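Local coordinates for protein pumilio homolog 23 (Arabidopsis thaliana, PDB 5WZJ) that binds 18S rRNA sequence-specifically through pumilio repeats packed into a right-handed superhelix, and probably regulates translation and stability of target mRNAs, at residues D353-G358 against V385-S390; A364-V369 against N378-A383; R401-D406 against L431-I436. All blocks are in the same frame, centred on the assembly; numbering follows the deposited sequence.

Followed from the N terminus, the chain first enters contact 1 at 353-358 on helix 351-356, then runs through both halves of contact 2, 364-369 and 378-383, before 385-390 closes contact 1. Contact 2 is therefore nested inside the loop that contact 1 closes, and the two share helix 377-388. Contact 3 follows in series, its loop running from 401-406 to 431-436 on helix 427-436. It nevertheless touches both earlier contacts: R401 NH1 lies 3.0 Å from V388 O, a probable hydrogen bond to contact 1, while A364 CB packs 3.5 Å from I432 CG1, joining contact 2. Together they join successive helices between 351 and 436 of the pumilio superhelix.

Contact 1: residues D353-G358 against V385-S390; sequences DLLEQG and VGAVCS. With nucleotides of chain B.
L355 meets A387 and V388 across a small, buried apolar contact between helix 351-356 and helix 377-388, two helices of the pumilio superhelix. Along 353-358, D353 O first receives the backbone N of Q357 at 2.9 Å as the helix nears its end. L354 turns to another neighbour, packing on F315 and S318 of helix 314-318. L355 alone of this segment reaches across, and it also packs on L405 and F409 of helix 405-410. Its CG sits beside the backbone N (chi1 -65°), and the extended chi2 carries CD1 to the opposite helix, where it lies 3.6 Å from V388 CG2 and 4.1 Å from A387 CB. The leucine and valine side chains cross at about a right angle, and one methyl of each makes the contact while the alanine methyl borders the same CD1. V388 presents CG2 because its CG1 is anti to the backbone N (chi1 175°). Here too the helix is finishing: V385 O accepts both V388 N, at 3.0 Å, and C389 N, at 2.7 Å. E356 forms a salt bridge with K352. The first segment closes with a Schellman motif: K359 N pairs with L354 O, G358 N reaches L355 O in a weak bond, and G358, at positive phi, is the C-prime residue. The turn borders the RNA: G358 O lies 3.4 Å from C6 of U6 of chain B.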
loop_
_atom_site.group_PDB
_atom_site.type_symbol
_atom_site.label_atom_id
_atom_site.label_comp_id
_atom_site.label_asym_id
_atom_site.label_seq_id
_atom_site.Cartn_x
_atom_site.Cartn_y
_atom_site.Cartn_z
ATOM N N ASP A 353 -25.659 -7.897 -0.667
ATOM C CA ASP A 353 -24.926 -9.158 -0.572
ATOM C C ASP A 353 -23.455 -8.913 -0.269
ATOM O O ASP A 353 -22.883 -9.520 0.643
ATOM C CB ASP A 353 -25.053 -9.938 -1.878
ATOM C CG ASP A 353 -26.487 -10.077 -2.342
ATOM O OD1 ASP A 353 -27.054 -9.092 -2.862
ATOM O OD2 ASP A 353 -27.033 -11.182 -2.202
ATOM N N LEU A 354 -22.831 -8.016 -1.032
ATOM C CA LEU A 354 -21.403 -7.771 -0.863
ATOM C C LEU A 354 -21.094 -7.273 0.544
ATOM O O LEU A 354 -20.142 -7.743 1.178
ATOM C CB LEU A 354 -20.918 -6.778 -1.919
ATOM C CG LEU A 354 -20.912 -7.290 -3.368
ATOM C CD1 LEU A 354 -20.596 -6.167 -4.350
ATOM C CD2 LEU A 354 -19.912 -8.420 -3.535
ATOM N N LEU A 355 -21.905 -6.345 1.064
ATOM C CA LEU A 355 -21.673 -5.854 2.421
ATOM C C LEU A 355 -21.918 -6.946 3.459
ATOM O O LEU A 355 -21.156 -7.070 4.425
ATOM C CB LEU A 355 -22.553 -4.640 2.702
ATOM C CG LEU A 355 -22.268 -3.394 1.866
ATOM C CD1 LEU A 355 -23.342 -2.354 2.125
ATOM C CD2 LEU A 355 -20.887 -2.822 2.184
ATOM N N GLU A 356 -22.969 -7.753 3.266
ATOM C CA GLU A 356 -23.261 -8.846 4.191
ATOM C C GLU A 356 -22.109 -9.845 4.258
ATOM O O GLU A 356 -21.784 -10.355 5.337
ATOM C CB GLU A 356 -24.547 -9.568 3.773
ATOM C CG GLU A 356 -25.824 -8.794 4.048
ATOM C CD GLU A 356 -27.051 -9.445 3.419
ATOM O OE1 GLU A 356 -26.898 -10.412 2.645
ATOM O OE2 GLU A 356 -28.173 -8.980 3.690
ATOM N N GLN A 357 -21.479 -10.135 3.119
ATOM C CA GLN A 357 -20.458 -11.173 3.048
ATOM C C GLN A 357 -19.035 -10.649 3.262
ATOM O O GLN A 357 -18.075 -11.369 2.972
ATOM C CB GLN A 357 -20.558 -11.898 1.709
ATOM C CG GLN A 357 -21.935 -12.510 1.465
ATOM C CD GLN A 357 -22.028 -13.190 0.128
ATOM O OE1 GLN A 357 -21.035 -13.708 -0.387
ATOM N NE2 GLN A 357 -23.213 -13.186 -0.452
ATOM N N GLY A 358 -18.878 -9.427 3.764
ATOM C CA GLY A 358 -17.557 -8.922 4.100
ATOM C C GLY A 358 -16.720 -8.515 2.903
ATOM O O GLY A 358 -15.493 -8.687 2.919
ATOM N N VAL A 385 -27.105 3.497 -0.134
ATOM C CA VAL A 385 -28.123 3.765 0.890
ATOM C C VAL A 385 -29.116 2.614 0.971
ATOM O O VAL A 385 -29.420 2.104 2.056
ATOM C CB VAL A 385 -28.866 5.081 0.614
ATOM C CG1 VAL A 385 -29.919 5.296 1.704
ATOM C CG2 VAL A 385 -27.907 6.263 0.540
ATOM N N GLY A 386 -29.656 2.212 -0.182
ATOM C CA GLY A 386 -30.650 1.156 -0.205
ATOM C C GLY A 386 -30.107 -0.181 0.249
ATOM O O GLY A 386 -30.849 -1.002 0.793
ATOM N N ALA A 387 -28.810 -0.414 0.054
ATOM C CA ALA A 387 -28.226 -1.659 0.539
ATOM C C ALA A 387 -28.150 -1.692 2.058
ATOM O O ALA A 387 -28.186 -2.774 2.655
ATOM C CB ALA A 387 -26.829 -1.854 -0.049
ATOM N N VAL A 388 -28.034 -0.534 2.699
ATOM C CA VAL A 388 -27.789 -0.491 4.138
ATOM C C VAL A 388 -29.090 -0.193 4.873
ATOM O O VAL A 388 -29.291 -0.635 6.011
ATOM C CB VAL A 388 -26.703 0.547 4.474
ATOM C CG1 VAL A 388 -26.526 0.682 5.976
ATOM C CG2 VAL A 388 -25.376 0.155 3.813
ATOM N N CYS A 389 -29.983 0.547 4.216
ATOM C CA CYS A 389 -31.242 1.007 4.802
ATOM C C CYS A 389 -32.391 0.541 3.913
ATOM O O CYS A 389 -32.716 1.196 2.919
ATOM C CB CYS A 389 -31.241 2.523 4.944
ATOM S SG CYS A 389 -29.850 3.134 5.914
ATOM N N SER A 390 -33.022 -0.575 4.292
ATOM C CA SER A 390 -34.039 -1.195 3.445
ATOM C C SER A 390 -35.370 -0.451 3.481
ATOM O O SER A 390 -36.092 -0.446 2.480
ATOM C CB SER A 390 -34.250 -2.650 3.860
ATOM O OG SER A 390 -34.766 -2.710 5.179
ATOM P P U B 6 -11.287 -6.319 7.012
ATOM O OP1 U B 6 -12.766 -6.209 7.056
ATOM O OP2 U B 6 -10.479 -5.867 8.158
ATOM O "O5'" U B 6 -10.872 -7.827 6.715
ATOM C "C5'" U B 6 -11.624 -8.933 7.191
ATOM C "C4'" U B 6 -11.535 -10.087 6.226
ATOM O "O4'" U B 6 -12.366 -9.791 5.070
ATOM C "C3'" U B 6 -10.126 -10.357 5.682
ATOM O "O3'" U B 6 -9.927 -11.761 5.496
ATOM C "C2'" U B 6 -10.136 -9.646 4.328
ATOM O "O2'" U B 6 -9.232 -10.178 3.383
ATOM C "C1'" U B 6 -11.585 -9.843 3.886
ATOM N N1 U B 6 -12.098 -8.815 2.962
ATOM C C2 U B 6 -12.339 -9.186 1.648
ATOM O O2 U B 6 -12.124 -10.316 1.228
ATOM N N3 U B 6 -12.834 -8.188 0.840
ATOM C C4 U B 6 -13.123 -6.887 1.210
ATOM O O4 U B 6 -13.577 -6.095 0.374
ATOM C C5 U B 6 -12.853 -6.585 2.585
ATOM C C6 U B 6 -12.356 -7.531 3.395
#

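Contact 2: residues A364-V369 against N378-A383; sequences ASLIAV and NKCCEA
C380 presents its short side chain to the neighbouring residues L366 and I367, and both of its heavy side-chain atoms are put to use. Its CB lies 4.2 Å from I367 CG1, while SG extends past that point to L366, 4.4 Å from CG. The same sulfur comes 4.3 Å from the backbone O of L366, which is a packing distance rather than a bond. C380 points toward the other helix, with SG beside its own backbone N (chi1 -76°). L366 also points toward the partner, but it offers its branch point to the sulfur. I367 leaves its helix at an angle to the partner; a chi1 of -65° sets CG1 against C380 CB, while CD1 continues away from the cysteine, on the side away from SG. A small residue at this position goes with a close approach of the backbones, the CA atoms of I367 and C380 being 5.8 Å apart. The two segments run roughly antiparallel, as expected of successive helices 360-373 and 377-388 joined by a short turn. Around this helical hairpin, M340 of helix 337-347 packs on both L366 and C380, and F439 lies against I367 and C381. S365 and V369 face I331 of helix 323-332, which places the pair within the continuous stack of helices, with no strands, of the pumilio fold.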
loop_
_atom_site.group_PDB
_atom_site.type_symbol
_atom_site.label_atom_id
_atom_site.label_comp_id
_atom_site.label_asym_id
_atom_site.label_seq_id
_atom_site.Cartn_x
_atom_site.Cartn_y
_atom_site.Cartn_z
ATOM N N ALA A 364 -16.646 -0.071 -2.133
ATOM C CA ALA A 364 -15.833 1.142 -2.065
ATOM C C ALA A 364 -15.151 1.438 -3.396
ATOM O O ALA A 364 -15.089 2.591 -3.829
ATOM C CB ALA A 364 -14.777 0.997 -0.961
ATOM N N SER A 365 -14.614 0.409 -4.054
ATOM C CA SER A 365 -13.922 0.651 -5.314
ATOM C C SER A 365 -14.882 1.161 -6.378
ATOM O O SER A 365 -14.539 2.066 -7.145
ATOM C CB SER A 365 -13.221 -0.627 -5.793
ATOM O OG SER A 365 -12.239 -1.043 -4.856
ATOM N N LEU A 366 -16.077 0.574 -6.464
ATOM C CA LEU A 366 -17.014 0.992 -7.504
ATOM C C LEU A 366 -17.477 2.425 -7.277
ATOM O O LEU A 366 -17.522 3.232 -8.217
ATOM C CB LEU A 366 -18.205 0.035 -7.554
ATOM C CG LEU A 366 -19.115 0.194 -8.768
ATOM C CD1 LEU A 366 -18.339 -0.055 -10.061
ATOM C CD2 LEU A 366 -20.335 -0.732 -8.680
ATOM N N ILE A 367 -17.789 2.767 -6.032
ATOM C CA ILE A 367 -18.197 4.133 -5.718
ATOM C C ILE A 367 -17.081 5.117 -6.053
ATOM O O ILE A 367 -17.325 6.176 -6.643
ATOM C CB ILE A 367 -18.619 4.228 -4.242
ATOM C CG1 ILE A 367 -19.878 3.380 -4.005
ATOM C CG2 ILE A 367 -18.848 5.680 -3.853
ATOM C CD1 ILE A 367 -20.269 3.264 -2.557
ATOM N N ALA A 368 -15.838 4.774 -5.708
ATOM C CA ALA A 368 -14.732 5.700 -5.936
ATOM C C ALA A 368 -14.490 5.931 -7.422
ATOM O O ALA A 368 -14.180 7.054 -7.840
ATOM C CB ALA A 368 -13.460 5.175 -5.268
ATOM N N VAL A 369 -14.616 4.883 -8.240
ATOM C CA VAL A 369 -14.334 5.048 -9.659
ATOM C C VAL A 369 -15.479 5.747 -10.387
ATOM O O VAL A 369 -15.242 6.364 -11.429
ATOM C CB VAL A 369 -14.005 3.696 -10.317
ATOM C CG1 VAL A 369 -15.278 2.940 -10.675
ATOM C CG2 VAL A 369 -13.135 3.911 -11.547
ATOM N N ASN A 378 -24.663 9.301 -8.901
ATOM C CA ASN A 378 -25.877 9.283 -8.095
ATOM C C ASN A 378 -26.389 7.864 -7.923
ATOM O O ASN A 378 -26.825 7.481 -6.829
ATOM C CB ASN A 378 -26.945 10.178 -8.730
ATOM C CG ASN A 378 -28.072 10.502 -7.773
ATOM O OD1 ASN A 378 -27.863 11.155 -6.748
ATOM N ND2 ASN A 378 -29.276 10.055 -8.102
ATOM N N LYS A 379 -26.325 7.055 -8.987
ATOM C CA LYS A 379 -26.782 5.670 -8.885
ATOM C C LYS A 379 -25.974 4.885 -7.853
ATOM O O LYS A 379 -26.525 4.045 -7.132
ATOM C CB LYS A 379 -26.705 4.991 -10.257
ATOM C CG LYS A 379 -27.871 5.318 -11.187
ATOM C CD LYS A 379 -27.586 4.777 -12.584
ATOM C CE LYS A 379 -28.599 5.263 -13.609
ATOM N NZ LYS A 379 -29.829 4.440 -13.581
ATOM N N CYS A 380 -24.659 5.121 -7.786
ATOM C CA CYS A 380 -23.837 4.421 -6.802
ATOM C C CYS A 380 -24.174 4.858 -5.378
ATOM O O CYS A 380 -24.305 4.022 -4.475
ATOM C CB CYS A 380 -22.356 4.652 -7.096
ATOM S SG CYS A 380 -21.770 3.649 -8.499
ATOM N N CYS A 381 -24.290 6.165 -5.156
ATOM C CA CYS A 381 -24.620 6.660 -3.818
ATOM C C CYS A 381 -25.979 6.141 -3.354
ATOM O O CYS A 381 -26.133 5.727 -2.198
ATOM C CB CYS A 381 -24.609 8.186 -3.809
ATOM S SG CYS A 381 -22.997 8.947 -4.138
ATOM N N GLU A 382 -26.973 6.139 -4.248
ATOM C CA GLU A 382 -28.306 5.682 -3.857
ATOM C C GLU A 382 -28.337 4.178 -3.658
ATOM O O GLU A 382 -29.028 3.687 -2.761
ATOM C CB GLU A 382 -29.354 6.103 -4.893
ATOM C CG GLU A 382 -29.666 7.605 -4.864
ATOM C CD GLU A 382 -30.190 8.066 -3.508
ATOM O OE1 GLU A 382 -30.922 7.276 -2.854
ATOM O OE2 GLU A 382 -29.850 9.204 -3.096
ATOM N N ALA A 383 -27.600 3.426 -4.484
ATOM C CA ALA A 383 -27.548 1.980 -4.295
ATOM C C ALA A 383 -26.946 1.627 -2.938
ATOM O O ALA A 383 -27.384 0.671 -2.284
ATOM C CB ALA A 383 -26.755 1.323 -5.428
#

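Contact 3: residues R401-D406 against L431-I436; sequences RLLFLD and LILQGI. With nucleotides of chain B.
L433 is wedged against L402 and L403, and these three leucines form the tight part of the contact. L402 touches both methyls of L433, its CD1 packing 3.7 Å from CD2 and its CB 3.8 Å from CD1, whereas L403 reaches CD1 alone, through its CD2 at 3.6 Å. L402 lies at a slant and L403 at about a right angle to L433, and CD1 is approached by both. L403 leaves its backbone at an angle to the partner helix, and only its end, carried out by an extended chi2 (170°), comes close. The packing slackens beside this core, where the nearest approach of L405 to I432 is 4.6 Å, between CD2 and CD1. Farther out, D406 is exposed. On the RNA-facing flank of helix 427-436, apolar packing gives way to base recognition. The extended chain of Q434 brings its amide to the Watson-Crick edge of A3 of chain B, with NE2 donating to N1 at 3.0 Å in a nearly straight bond (170°). The companion bond from N6 of A3 to Q434 OE1 is longer, 3.3 Å, and weak. L431 CD2 adds a contact of 3.5 Å to N1 of A3. Glutamine bonding to the Watson-Crick edge of adenine is a familiar mode of base reading in pumilio repeats. Within the all-helical superhelix, helix 468-477 packs V471 on L403 and L433, and helix 377-388 brings L384 to L402 and I432.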
loop_
_atom_site.group_PDB
_atom_site.type_symbol
_atom_site.label_atom_id
_atom_site.label_comp_id
_atom_site.label_asym_id
_atom_site.label_seq_id
_atom_site.Cartn_x
_atom_site.Cartn_y
_atom_site.Cartn_z
ATOM N N ARG A 401 -24.700 3.282 10.565
ATOM C CA ARG A 401 -24.546 1.911 10.102
ATOM C C ARG A 401 -23.269 1.732 9.292
ATOM O O ARG A 401 -22.637 0.677 9.373
ATOM C CB ARG A 401 -25.772 1.488 9.294
ATOM C CG ARG A 401 -27.051 1.427 10.144
ATOM C CD ARG A 401 -28.266 1.096 9.323
ATOM N NE ARG A 401 -29.466 1.049 10.156
ATOM C CZ ARG A 401 -30.640 0.573 9.751
ATOM N NH1 ARG A 401 -30.779 0.091 8.520
ATOM N NH2 ARG A 401 -31.675 0.572 10.584
ATOM N N LEU A 402 -22.858 2.746 8.529
ATOM C CA LEU A 402 -21.615 2.609 7.774
ATOM C C LEU A 402 -20.394 2.786 8.669
ATOM O O LEU A 402 -19.383 2.101 8.482
ATOM C CB LEU A 402 -21.575 3.613 6.621
ATOM C CG LEU A 402 -22.364 3.215 5.370
ATOM C CD1 LEU A 402 -22.520 4.402 4.445
ATOM C CD2 LEU A 402 -21.704 2.051 4.641
ATOM N N LEU A 403 -20.468 3.698 9.646
ATOM C CA LEU A 403 -19.382 3.825 10.619
ATOM C C LEU A 403 -19.101 2.516 11.349
ATOM O O LEU A 403 -17.947 2.237 11.699
ATOM C CB LEU A 403 -19.708 4.917 11.639
ATOM C CG LEU A 403 -19.755 6.351 11.115
ATOM C CD1 LEU A 403 -20.335 7.251 12.208
ATOM C CD2 LEU A 403 -18.344 6.816 10.675
ATOM N N PHE A 404 -20.134 1.712 11.603
ATOM C CA PHE A 404 -19.973 0.451 12.316
ATOM C C PHE A 404 -20.459 -0.697 11.445
ATOM O O PHE A 404 -21.238 -1.538 11.903
ATOM C CB PHE A 404 -20.760 0.444 13.633
ATOM C CG PHE A 404 -20.249 1.398 14.672
ATOM C CD1 PHE A 404 -19.050 1.164 15.320
ATOM C CD2 PHE A 404 -20.997 2.507 15.032
ATOM C CE1 PHE A 404 -18.586 2.030 16.291
ATOM C CE2 PHE A 404 -20.546 3.378 16.002
ATOM C CZ PHE A 404 -19.338 3.141 16.640
ATOM N N LEU A 405 -20.008 -0.724 10.187
ATOM C CA LEU A 405 -20.565 -1.628 9.181
ATOM C C LEU A 405 -20.596 -3.083 9.655
ATOM O O LEU A 405 -21.600 -3.783 9.456
ATOM C CB LEU A 405 -19.754 -1.482 7.890
ATOM C CG LEU A 405 -20.251 -1.894 6.508
ATOM C CD1 LEU A 405 -21.639 -1.354 6.218
ATOM C CD2 LEU A 405 -19.264 -1.374 5.465
ATOM N N ASP A 406 -19.519 -3.558 10.301
ATOM C CA ASP A 406 -19.487 -4.967 10.712
ATOM C C ASP A 406 -20.430 -5.235 11.882
ATOM O O ASP A 406 -21.069 -6.293 11.933
ATOM C CB ASP A 406 -18.057 -5.419 11.050
ATOM C CG ASP A 406 -17.367 -4.519 12.066
ATOM O OD1 ASP A 406 -17.827 -3.371 12.264
ATOM O OD2 ASP A 406 -16.346 -4.957 12.655
ATOM N N LEU A 431 -13.742 4.628 5.057
ATOM C CA LEU A 431 -13.148 5.019 3.779
ATOM C C LEU A 431 -14.219 5.256 2.716
ATOM O O LEU A 431 -14.111 6.200 1.926
ATOM C CB LEU A 431 -12.141 3.963 3.297
ATOM C CG LEU A 431 -10.828 3.858 4.089
ATOM C CD1 LEU A 431 -10.098 2.540 3.756
ATOM C CD2 LEU A 431 -9.915 5.054 3.814
ATOM N N ILE A 432 -15.250 4.402 2.671
ATOM C CA ILE A 432 -16.383 4.647 1.781
ATOM C C ILE A 432 -16.956 6.040 2.033
ATOM O O ILE A 432 -17.170 6.828 1.104
ATOM C CB ILE A 432 -17.453 3.559 1.973
ATOM C CG1 ILE A 432 -16.935 2.214 1.466
ATOM C CG2 ILE A 432 -18.747 3.928 1.240
ATOM C CD1 ILE A 432 -17.854 1.049 1.773
ATOM N N LEU A 433 -17.154 6.375 3.311
ATOM C CA LEU A 433 -17.741 7.662 3.684
ATOM C C LEU A 433 -16.829 8.820 3.298
ATOM O O LEU A 433 -17.307 9.876 2.868
ATOM C CB LEU A 433 -18.027 7.671 5.187
ATOM C CG LEU A 433 -19.214 6.802 5.630
ATOM C CD1 LEU A 433 -19.194 6.585 7.142
ATOM C CD2 LEU A 433 -20.527 7.470 5.216
ATOM N N GLN A 434 -15.511 8.640 3.444
ATOM C CA GLN A 434 -14.572 9.658 2.978
ATOM C C GLN A 434 -14.733 9.897 1.489
ATOM O O GLN A 434 -14.673 11.043 1.026
ATOM C CB GLN A 434 -13.131 9.237 3.307
ATOM C CG GLN A 434 -12.831 9.285 4.810
ATOM C CD GLN A 434 -11.576 8.543 5.170
ATOM O OE1 GLN A 434 -10.487 8.918 4.752
ATOM N NE2 GLN A 434 -11.719 7.484 5.944
ATOM N N GLY A 435 -14.933 8.825 0.718
ATOM C CA GLY A 435 -15.172 8.988 -0.709
ATOM C C GLY A 435 -16.529 9.608 -0.999
ATOM O O GLY A 435 -16.657 10.435 -1.905
ATOM N N ILE A 436 -17.557 9.207 -0.238
ATOM C CA ILE A 436 -18.898 9.782 -0.390
ATOM C C ILE A 436 -18.835 11.302 -0.315
ATOM O O ILE A 436 -19.415 12.011 -1.148
ATOM C CB ILE A 436 -19.852 9.202 0.675
ATOM C CG1 ILE A 436 -20.232 7.759 0.321
ATOM C CG2 ILE A 436 -21.111 10.086 0.865
ATOM C CD1 ILE A 436 -21.203 7.664 -0.834
ATOM P P A B 3 -1.765 5.956 11.630
ATOM O OP1 A B 3 -0.783 5.022 12.249
ATOM O OP2 A B 3 -1.552 6.468 10.253
ATOM O "O5'" A B 3 -3.190 5.244 11.696
ATOM C "C5'" A B 3 -3.707 4.746 12.926
ATOM C "C4'" A B 3 -5.105 4.201 12.750
ATOM O "O4'" A B 3 -6.008 5.282 12.405
ATOM C "C3'" A B 3 -5.294 3.182 11.628
ATOM O "O3'" A B 3 -4.936 1.868 12.020
ATOM C "C2'" A B 3 -6.773 3.331 11.271
ATOM O "O2'" A B 3 -7.602 2.615 12.178
ATOM C "C1'" A B 3 -6.995 4.824 11.504
ATOM N N9 A B 3 -6.906 5.618 10.267
ATOM C C8 A B 3 -5.927 6.521 9.916
ATOM N N7 A B 3 -6.153 7.100 8.753
ATOM C C5 A B 3 -7.368 6.543 8.330
ATOM C C6 A B 3 -8.163 6.728 7.186
ATOM N N6 A B 3 -7.842 7.564 6.196
ATOM N N1 A B 3 -9.317 6.021 7.084
ATOM C C2 A B 3 -9.650 5.176 8.062
ATOM N N3 A B 3 -8.983 4.916 9.187
ATOM C C4 A B 3 -7.844 5.634 9.257
#